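Local coordinates for protein ferritin light chain (Trichoplusia ni, PDB 1Z6O) that forms, together with heavy chains, the secreted 24-subunit ferritin shell of an insect, which stores iron, the light chain probably aiding nucleation of the ferrihydrite core, at residues K46-R51 and D81-K86; Y53-S58 and D131-L136. One frame throughout, in Å; residues are numbered along the deposited sequence.

Interaction 1: residues K46-R51 and D81-K86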
ATOM      1  N   LYS A  46      52.150   2.725 -14.863  1.00 17.55           N
ATOM      2  CA  LYS A  46      53.198   2.191 -14.000  1.00 20.09           C
ATOM      3  C   LYS A  46      53.397   3.058 -12.755  1.00 17.82           C
ATOM      4  O   LYS A  46      53.618   2.539 -11.655  1.00 17.30           O
ATOM      5  CB  LYS A  46      54.501   2.091 -14.798  1.00 21.07           C
ATOM      6  CG  LYS A  46      55.707   1.619 -13.999  1.00 29.83           C
ATOM      7  CD  LYS A  46      56.945   1.612 -14.891  1.00 40.60           C
ATOM      8  CE  LYS A  46      58.217   1.520 -14.075  1.00 55.14           C
ATOM      9  NZ  LYS A  46      59.409   1.520 -14.961  1.00 74.22           N
ATOM     10  N   LEU A  47      53.330   4.375 -12.923  1.00 16.85           N
ATOM     11  CA  LEU A  47      53.485   5.276 -11.774  1.00 17.45           C
ATOM     12  C   LEU A  47      52.319   5.073 -10.795  1.00 17.83           C
ATOM     13  O   LEU A  47      52.523   5.028  -9.580  1.00 16.98           O
ATOM     14  CB  LEU A  47      53.532   6.741 -12.242  1.00 18.67           C
ATOM     15  CG  LEU A  47      53.668   7.823 -11.155  1.00 20.81           C
ATOM     16  CD1 LEU A  47      54.939   7.599 -10.325  1.00 19.94           C
ATOM     17  CD2 LEU A  47      53.709   9.201 -11.830  1.00 20.09           C
ATOM     18  N   HIS A  48      51.096   4.946 -11.313  1.00 15.03           N
ATOM     19  CA  HIS A  48      49.953   4.729 -10.423  1.00 16.62           C
ATOM     20  C   HIS A  48      50.086   3.390  -9.708  1.00 18.25           C
ATOM     21  O   HIS A  48      49.741   3.268  -8.540  1.00 16.42           O
ATOM     22  CB  HIS A  48      48.620   4.746 -11.189  1.00 14.40           C
ATOM     23  CG  HIS A  48      48.101   6.125 -11.469  1.00 17.11           C
ATOM     24  ND1 HIS A  48      48.513   6.872 -12.552  1.00 15.33           N
ATOM     25  CD2 HIS A  48      47.214   6.897 -10.791  1.00 16.55           C
ATOM     26  CE1 HIS A  48      47.900   8.046 -12.531  1.00 18.18           C
ATOM     27  NE2 HIS A  48      47.108   8.085 -11.472  1.00 17.60           N
ATOM     28  N   LEU A  49      50.578   2.381 -10.416  1.00 15.65           N
ATOM     29  CA  LEU A  49      50.729   1.054  -9.817  1.00 16.05           C
ATOM     30  C   LEU A  49      51.706   1.110  -8.641  1.00 17.83           C
ATOM     31  O   LEU A  49      51.427   0.598  -7.553  1.00 17.86           O
ATOM     32  CB  LEU A  49      51.231   0.067 -10.882  1.00 15.62           C
ATOM     33  CG  LEU A  49      51.543  -1.363 -10.425  1.00 21.21           C
ATOM     34  CD1 LEU A  49      50.303  -1.995  -9.763  1.00 18.03           C
ATOM     35  CD2 LEU A  49      51.982  -2.182 -11.649  1.00 21.49           C
ATOM     36  N   GLU A  50      52.856   1.736  -8.864  1.00 16.74           N
ATOM     37  CA  GLU A  50      53.863   1.864  -7.817  1.00 18.28           C
ATOM     38  C   GLU A  50      53.317   2.671  -6.647  1.00 21.18           C
ATOM     39  O   GLU A  50      53.488   2.289  -5.488  1.00 17.10           O
ATOM     40  CB  GLU A  50      55.126   2.548  -8.371  1.00 20.51           C
ATOM     41  CG  GLU A  50      55.775   1.725  -9.486  1.00 28.23           C
ATOM     42  CD  GLU A  50      56.861   2.475 -10.259  1.00 41.25           C
ATOM     43  OE1 GLU A  50      56.837   3.730 -10.284  1.00 33.57           O
ATOM     44  OE2 GLU A  50      57.723   1.796 -10.865  1.00 37.48           O
ATOM     45  N   ARG A  51      52.667   3.792  -6.936  1.00 16.63           N
ATOM     46  CA  ARG A  51      52.129   4.597  -5.846  1.00 17.85           C
ATOM     47  C   ARG A  51      51.011   3.877  -5.096  1.00 17.93           C
ATOM     48  O   ARG A  51      50.878   4.074  -3.886  1.00 17.40           O
ATOM     49  CB  ARG A  51      51.612   5.953  -6.349  1.00 18.36           C
ATOM     50  CG  ARG A  51      52.708   6.902  -6.811  1.00 20.80           C
ATOM     51  CD  ARG A  51      53.749   7.159  -5.717  1.00 22.65           C
ATOM     52  NE  ARG A  51      54.752   8.117  -6.184  1.00 21.41           N
ATOM     53  CZ  ARG A  51      56.020   8.133  -5.789  1.00 30.25           C
ATOM     54  NH1 ARG A  51      56.458   7.239  -4.909  1.00 25.87           N
ATOM     55  NH2 ARG A  51      56.855   9.038  -6.287  1.00 24.39           N
ATOM     56  N   ASP A  81      43.593   2.578  -3.036  1.00 15.48           N
ATOM     57  CA  ASP A  81      42.515   1.987  -3.829  1.00 18.24           C
ATOM     58  C   ASP A  81      42.271   2.790  -5.107  1.00 19.92           C
ATOM     59  O   ASP A  81      42.028   2.217  -6.172  1.00 18.40           O
ATOM     60  CB  ASP A  81      41.198   1.923  -3.035  1.00 20.27           C
ATOM     61  CG  ASP A  81      41.236   0.912  -1.877  1.00 33.26           C
ATOM     62  OD1 ASP A  81      42.129   0.031  -1.834  1.00 28.35           O
ATOM     63  OD2 ASP A  81      40.344   0.992  -1.005  1.00 29.00           O
ATOM     64  N   GLU A  82      42.309   4.114  -5.009  1.00 17.18           N
ATOM     65  CA  GLU A  82      42.094   4.939  -6.198  1.00 20.87           C
ATOM     66  C   GLU A  82      43.212   4.758  -7.220  1.00 19.06           C
ATOM     67  O   GLU A  82      42.950   4.665  -8.417  1.00 18.39           O
ATOM     68  CB  GLU A  82      41.973   6.420  -5.812  1.00 22.32           C
ATOM     69  CG  GLU A  82      40.787   6.652  -4.870  1.00 42.81           C
ATOM     70  CD  GLU A  82      40.597   8.106  -4.446  1.00 60.28           C
ATOM     71  OE1 GLU A  82      41.602   8.787  -4.125  1.00 57.41           O
ATOM     72  OE2 GLU A  82      39.428   8.557  -4.411  1.00 58.64           O
ATOM     73  N   ALA A  83      44.457   4.707  -6.754  1.00 15.32           N
ATOM     74  CA  ALA A  83      45.585   4.537  -7.664  1.00 16.42           C
ATOM     75  C   ALA A  83      45.561   3.140  -8.309  1.00 17.90           C
ATOM     76  O   ALA A  83      45.950   2.980  -9.471  1.00 17.21           O
ATOM     77  CB  ALA A  83      46.905   4.768  -6.916  1.00 15.90           C
ATOM     78  N   TRP A  84      45.100   2.130  -7.568  1.00 14.82           N
ATOM     79  CA  TRP A  84      45.014   0.772  -8.119  1.00 16.72           C
ATOM     80  C   TRP A  84      43.955   0.765  -9.226  1.00 18.37           C
ATOM     81  O   TRP A  84      44.161   0.239 -10.323  1.00 16.74           O
ATOM     82  CB  TRP A  84      44.619  -0.225  -7.014  1.00 17.35           C
ATOM     83  CG  TRP A  84      44.339  -1.621  -7.528  1.00 17.45           C
ATOM     84  CD1 TRP A  84      43.116  -2.219  -7.658  1.00 18.04           C
ATOM     85  CD2 TRP A  84      45.306  -2.579  -7.971  1.00 17.34           C
ATOM     86  NE1 TRP A  84      43.264  -3.500  -8.155  1.00 19.02           N
ATOM     87  CE2 TRP A  84      44.597  -3.744  -8.356  1.00 17.13           C
ATOM     88  CE3 TRP A  84      46.708  -2.572  -8.076  1.00 19.46           C
ATOM     89  CZ2 TRP A  84      45.242  -4.894  -8.838  1.00 19.26           C
ATOM     90  CZ3 TRP A  84      47.353  -3.719  -8.551  1.00 24.11           C
ATOM     91  CH2 TRP A  84      46.615  -4.863  -8.927  1.00 23.35           C
ATOM     92  N   SER A  85      42.810   1.365  -8.936  1.00 16.27           N
ATOM     93  CA  SER A  85      41.734   1.431  -9.910  1.00 19.00           C
ATOM     94  C   SER A  85      42.170   2.204 -11.171  1.00 19.49           C
ATOM     95  O   SER A  85      41.830   1.818 -12.296  1.00 17.70           O
ATOM     96  CB  SER A  85      40.510   2.092  -9.255  1.00 25.46           C
ATOM     97  OG  SER A  85      39.483   2.277 -10.202  1.00 44.48           O
ATOM     98  N   LYS A  86      42.919   3.287 -10.992  1.00 16.06           N
ATOM     99  CA  LYS A  86      43.394   4.073 -12.138  1.00 18.83           C
ATOM    100  C   LYS A  86      44.412   3.294 -12.962  1.00 19.48           C
ATOM    101  O   LYS A  86      44.504   3.473 -14.173  1.00 17.21           O
ATOM    102  CB  LYS A  86      44.038   5.387 -11.680  1.00 18.77           C
ATOM    103  CG  LYS A  86      43.039   6.430 -11.154  1.00 25.86           C
ATOM    104  CD  LYS A  86      42.010   6.803 -12.212  1.00 40.99           C
ATOM    105  CE  LYS A  86      41.029   7.864 -11.690  1.00 53.03           C
ATOM    106  NZ  LYS A  86      39.958   8.227 -12.675  1.00 46.11           N
TER

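Interaction 2: residues Y53-S58 and D131-L136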
ATOM      1  N   TYR A  53      50.840   0.829  -4.229  1.00 16.20           N
ATOM      2  CA  TYR A  53      51.474   0.011  -3.199  1.00 18.27           C
ATOM      3  C   TYR A  53      52.224   0.855  -2.155  1.00 17.76           C
ATOM      4  O   TYR A  53      52.282   0.468  -0.990  1.00 19.59           O
ATOM      5  CB  TYR A  53      52.364  -1.073  -3.847  1.00 16.54           C
ATOM      6  CG  TYR A  53      51.531  -2.284  -4.245  1.00 18.19           C
ATOM      7  CD1 TYR A  53      51.278  -2.597  -5.590  1.00 17.13           C
ATOM      8  CD2 TYR A  53      50.961  -3.095  -3.264  1.00 17.38           C
ATOM      9  CE1 TYR A  53      50.473  -3.698  -5.937  1.00 18.55           C
ATOM     10  CE2 TYR A  53      50.159  -4.185  -3.598  1.00 18.74           C
ATOM     11  CZ  TYR A  53      49.922  -4.484  -4.926  1.00 20.63           C
ATOM     12  OH  TYR A  53      49.150  -5.582  -5.220  1.00 20.07           O
ATOM     13  N   ASP A  54      52.773   2.010  -2.539  1.00 17.83           N
ATOM     14  CA  ASP A  54      53.420   2.886  -1.544  1.00 18.57           C
ATOM     15  C   ASP A  54      52.345   3.346  -0.539  1.00 18.80           C
ATOM     16  O   ASP A  54      52.552   3.334   0.675  1.00 17.47           O
ATOM     17  CB  ASP A  54      54.008   4.162  -2.181  1.00 19.02           C
ATOM     18  CG  ASP A  54      55.251   3.899  -3.015  1.00 29.72           C
ATOM     19  OD1 ASP A  54      55.958   2.912  -2.734  1.00 25.08           O
ATOM     20  OD2 ASP A  54      55.529   4.695  -3.942  1.00 24.29           O
ATOM     21  N   TYR A  55      51.200   3.782  -1.054  1.00 15.57           N
ATOM     22  CA  TYR A  55      50.112   4.248  -0.189  1.00 16.49           C
ATOM     23  C   TYR A  55      49.591   3.107   0.689  1.00 18.95           C
ATOM     24  O   TYR A  55      49.203   3.319   1.840  1.00 17.13           O
ATOM     25  CB  TYR A  55      48.962   4.806  -1.040  1.00 14.35           C
ATOM     26  CG  TYR A  55      49.324   6.073  -1.803  1.00 15.90           C
ATOM     27  CD1 TYR A  55      48.758   6.336  -3.044  1.00 16.79           C
ATOM     28  CD2 TYR A  55      50.207   7.017  -1.263  1.00 17.51           C
ATOM     29  CE1 TYR A  55      49.053   7.515  -3.743  1.00 16.47           C
ATOM     30  CE2 TYR A  55      50.511   8.206  -1.954  1.00 21.52           C
ATOM     31  CZ  TYR A  55      49.922   8.441  -3.193  1.00 20.21           C
ATOM     32  OH  TYR A  55      50.181   9.605  -3.891  1.00 23.00           O
ATOM     33  N   LEU A  56      49.560   1.900   0.137  1.00 16.21           N
ATOM     34  CA  LEU A  56      49.094   0.754   0.908  1.00 16.91           C
ATOM     35  C   LEU A  56      50.013   0.531   2.114  1.00 18.18           C
ATOM     36  O   LEU A  56      49.542   0.233   3.215  1.00 17.96           O
ATOM     37  CB  LEU A  56      49.059  -0.503   0.021  1.00 19.49           C
ATOM     38  CG  LEU A  56      48.563  -1.760   0.747  1.00 27.40           C
ATOM     39  CD1 LEU A  56      47.119  -1.537   1.177  1.00 30.86           C
ATOM     40  CD2 LEU A  56      48.642  -2.972  -0.173  1.00 26.61           C
ATOM     41  N   LEU A  57      51.322   0.678   1.919  1.00 15.92           N
ATOM     42  CA  LEU A  57      52.266   0.498   3.025  1.00 18.16           C
ATOM     43  C   LEU A  57      52.092   1.605   4.069  1.00 21.10           C
ATOM     44  O   LEU A  57      52.237   1.352   5.262  1.00 16.52           O
ATOM     45  CB  LEU A  57      53.713   0.460   2.509  1.00 17.65           C
ATOM     46  CG  LEU A  57      54.027  -0.764   1.623  1.00 22.54           C
ATOM     47  CD1 LEU A  57      55.449  -0.646   1.080  1.00 23.33           C
ATOM     48  CD2 LEU A  57      53.866  -2.056   2.423  1.00 20.58           C
ATOM     49  N   SER A  58      51.800   2.830   3.635  1.00 17.22           N
ATOM     50  CA  SER A  58      51.555   3.905   4.602  1.00 16.90           C
ATOM     51  C   SER A  58      50.277   3.590   5.383  1.00 16.79           C
ATOM     52  O   SER A  58      50.215   3.817   6.591  1.00 17.77           O
ATOM     53  CB  SER A  58      51.388   5.264   3.904  1.00 17.29           C
ATOM     54  OG  SER A  58      52.635   5.741   3.431  1.00 19.64           O
ATOM     55  N   ASP A 131      53.283  15.737  -1.996  1.00 17.90           N
ATOM     56  CA  ASP A 131      54.287  15.724  -3.068  1.00 18.94           C
ATOM     57  C   ASP A 131      53.999  14.674  -4.141  1.00 20.25           C
ATOM     58  O   ASP A 131      54.135  14.945  -5.335  1.00 17.16           O
ATOM     59  CB  ASP A 131      55.696  15.439  -2.526  1.00 20.70           C
ATOM     60  CG  ASP A 131      56.244  16.570  -1.663  1.00 32.73           C
ATOM     61  OD1 ASP A 131      55.879  17.745  -1.885  1.00 29.99           O
ATOM     62  OD2 ASP A 131      57.065  16.276  -0.767  1.00 32.70           O
ATOM     63  N   THR A 132      53.626  13.465  -3.732  1.00 16.18           N
ATOM     64  CA  THR A 132      53.362  12.425  -4.724  1.00 17.89           C
ATOM     65  C   THR A 132      52.105  12.723  -5.541  1.00 18.10           C
ATOM     66  O   THR A 132      52.041  12.364  -6.715  1.00 17.39           O
ATOM     67  CB  THR A 132      53.256  11.009  -4.081  1.00 22.34           C
ATOM     68  OG1 THR A 132      52.217  10.998  -3.100  1.00 21.35           O
ATOM     69  CG2 THR A 132      54.573  10.626  -3.422  1.00 22.73           C
ATOM     70  N   GLN A 133      51.106  13.373  -4.943  1.00 16.03           N
ATOM     71  CA  GLN A 133      49.907  13.717  -5.711  1.00 17.95           C
ATOM     72  C   GLN A 133      50.249  14.850  -6.691  1.00 16.99           C
ATOM     73  O   GLN A 133      49.774  14.851  -7.824  1.00 17.36           O
ATOM     74  CB  GLN A 133      48.744  14.110  -4.781  1.00 17.49           C
ATOM     75  CG  GLN A 133      48.157  12.897  -4.015  1.00 17.61           C
ATOM     76  CD  GLN A 133      47.413  11.933  -4.934  1.00 25.25           C
ATOM     77  OE1 GLN A 133      47.653  10.716  -4.935  1.00 26.73           O
ATOM     78  NE2 GLN A 133      46.506  12.471  -5.712  1.00 17.88           N
ATOM     79  N   LYS A 134      51.083  15.804  -6.274  1.00 16.07           N
ATOM     80  CA  LYS A 134      51.487  16.871  -7.195  1.00 17.26           C
ATOM     81  C   LYS A 134      52.274  16.263  -8.361  1.00 20.24           C
ATOM     82  O   LYS A 134      52.167  16.723  -9.499  1.00 17.81           O
ATOM     83  CB  LYS A 134      52.363  17.918  -6.497  1.00 16.86           C
ATOM     84  CG  LYS A 134      51.589  18.844  -5.552  1.00 18.47           C
ATOM     85  CD  LYS A 134      52.496  19.981  -5.039  1.00 17.60           C
ATOM     86  CE  LYS A 134      51.726  20.882  -4.067  1.00 19.88           C
ATOM     87  NZ  LYS A 134      52.509  22.103  -3.684  1.00 19.86           N
ATOM     88  N   GLU A 135      53.075  15.239  -8.077  1.00 15.86           N
ATOM     89  CA  GLU A 135      53.840  14.587  -9.142  1.00 18.90           C
ATOM     90  C   GLU A 135      52.878  13.897 -10.117  1.00 17.69           C
ATOM     91  O   GLU A 135      53.060  13.979 -11.332  1.00 16.18           O
ATOM     92  CB  GLU A 135      54.840  13.566  -8.564  1.00 19.12           C
ATOM     93  CG  GLU A 135      55.568  12.765  -9.660  1.00 25.61           C
ATOM     94  CD  GLU A 135      56.563  11.738  -9.112  1.00 36.17           C
ATOM     95  OE1 GLU A 135      56.206  10.954  -8.205  1.00 28.65           O
ATOM     96  OE2 GLU A 135      57.708  11.712  -9.608  1.00 44.09           O
ATOM     97  N   LEU A 136      51.855  13.213  -9.602  1.00 16.32           N
ATOM     98  CA  LEU A 136      50.879  12.572 -10.496  1.00 17.48           C
ATOM     99  C   LEU A 136      50.174  13.636 -11.343  1.00 18.21           C
ATOM    100  O   LEU A 136      49.913  13.433 -12.535  1.00 16.49           O
ATOM    101  CB  LEU A 136      49.822  11.804  -9.693  1.00 17.35           C
ATOM    102  CG  LEU A 136      50.268  10.485  -9.048  1.00 21.19           C
ATOM    103  CD1 LEU A 136      49.211  10.007  -8.049  1.00 24.03           C
ATOM    104  CD2 LEU A 136      50.477   9.440 -10.142  1.00 20.20           C
TER

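Interaction 1: residues K46-R51 and D81-K86
His48 and Ala83 meet where the first two long helices of the ferritin four-helix bundle, 37-61 and 70-96, run side by side in opposite senses. Over these short segments the axes come within 7.9 Å and their N-to-C directions make an angle of 149°, a close approach that the small Ala83, opposite His48 in the backbone register, is well suited to allow. The tight part lies there: Ala83 CB rests 3.6 Å from the backbone oxygen His48 O; its side chain, a lone methyl, lets the backbones come close, and His48 CB in turn meets Ala83 O. Beside it, the imidazole of His48 and the lower chain of Lys86 lie alongside each other and point the same way, with His48 CD2 3.6 Å from Lys86 CB. Contact is thus through carbon, while His48 ND1 is bonded to Tyr44 O one turn earlier in its own helix. Lys86 suits the border of the core: its CB packs as an apolar group, the chain then bends at chi2, and the ammonium group is carried off to Glu166 O, with Phe167 as a cation-pi partner. The outer flank is held more thinly. Leu49 and Trp84 both start out away from the facing helix, and their first torsions, anti to the backbone N (176° and 173°), lay the two side chains side by side. A heavy chain closes this flank, taking the indole NE1 of Trp84 with Ser65 and packing Leu37 of the same heavy chain on Leu49. Between segments 46-51 and 81-86 this flank is joined by one methyl, Leu49 CD1, 3.6 Å from Trp84 CZ3.

Interaction 2: residues Y53-S58 and D131-L136
Tyr55 reaches across the interior of the ferritin four-helix bundle to Thr132 and Gln133, joining helix 37-61 to helix 122-148. These segments run nearly antiparallel, at 164°, but their axes stay 13.0 Å apart, and even the nearest CA atoms, those of Tyr55 and Thr132, are separated by 9.9 Å. A long side chain with a polar end suits such a span.

The hydrogen bonding centres on the phenol oxygen. Tyr55 OH and Thr132 OG1 are 2.6 Å apart, a short bond in which either hydroxyl could be the donor, and OG1 sits in the plane of the ring at its edge. Thr132 turns OG1 to the site between its backbone N and carbonyl carbon (chi1 58°), from where the same oxygen also bonds to the backbone oxygens of Lys128 and Ala129. The buried threonine hydroxyl is therefore tied both to its own helix and to the tyrosine. A phenylalanine here would keep the ring but would probably leave Thr132 OG1 without its mate across the bundle.

Gln133 brings a second polar group to the phenol: Gln133 OE1 lies 3.0 Å from Tyr55 OH. Its chain bends at chi2 and brings the amide oxygen in obliquely, with the amide and ring planes 38° apart; the Gln133 side chain also touches Lys174, Ile175 and Leu178 of helix 157-190.

Apolar packing between the segments is slight, while Leu79 and Ser80 of helix 70-96 and Tyr116 of a loop also touch the tyrosine. Leu136, one turn beyond Thr132, extends the apolar surroundings of the phenol, its CD1 lying 4.3 Å from Tyr55 OH.

Both interactions draw on helix 37-61, about two turns apart, and their centres lie 9 Å from each other. Interaction 1 pairs it closely with helix 70-96, whereas interaction 2 spans the bundle to helix 122-148. They also touch directly: Arg51 NH2 makes a salt bridge of 2.8 Å with Glu135 OE1, and the guanidinium carbon Arg51 CZ packs 3.7 Å from Thr132 CG2. On the apolar side Leu136 CD2 lies 3.7 Å from Leu47 CD2 and 3.8 Å from His48 CE1, so one leucine serves both. A bound iron(III) ion lies about 13 Å from the Lys86 side chain, too far for direct coordination.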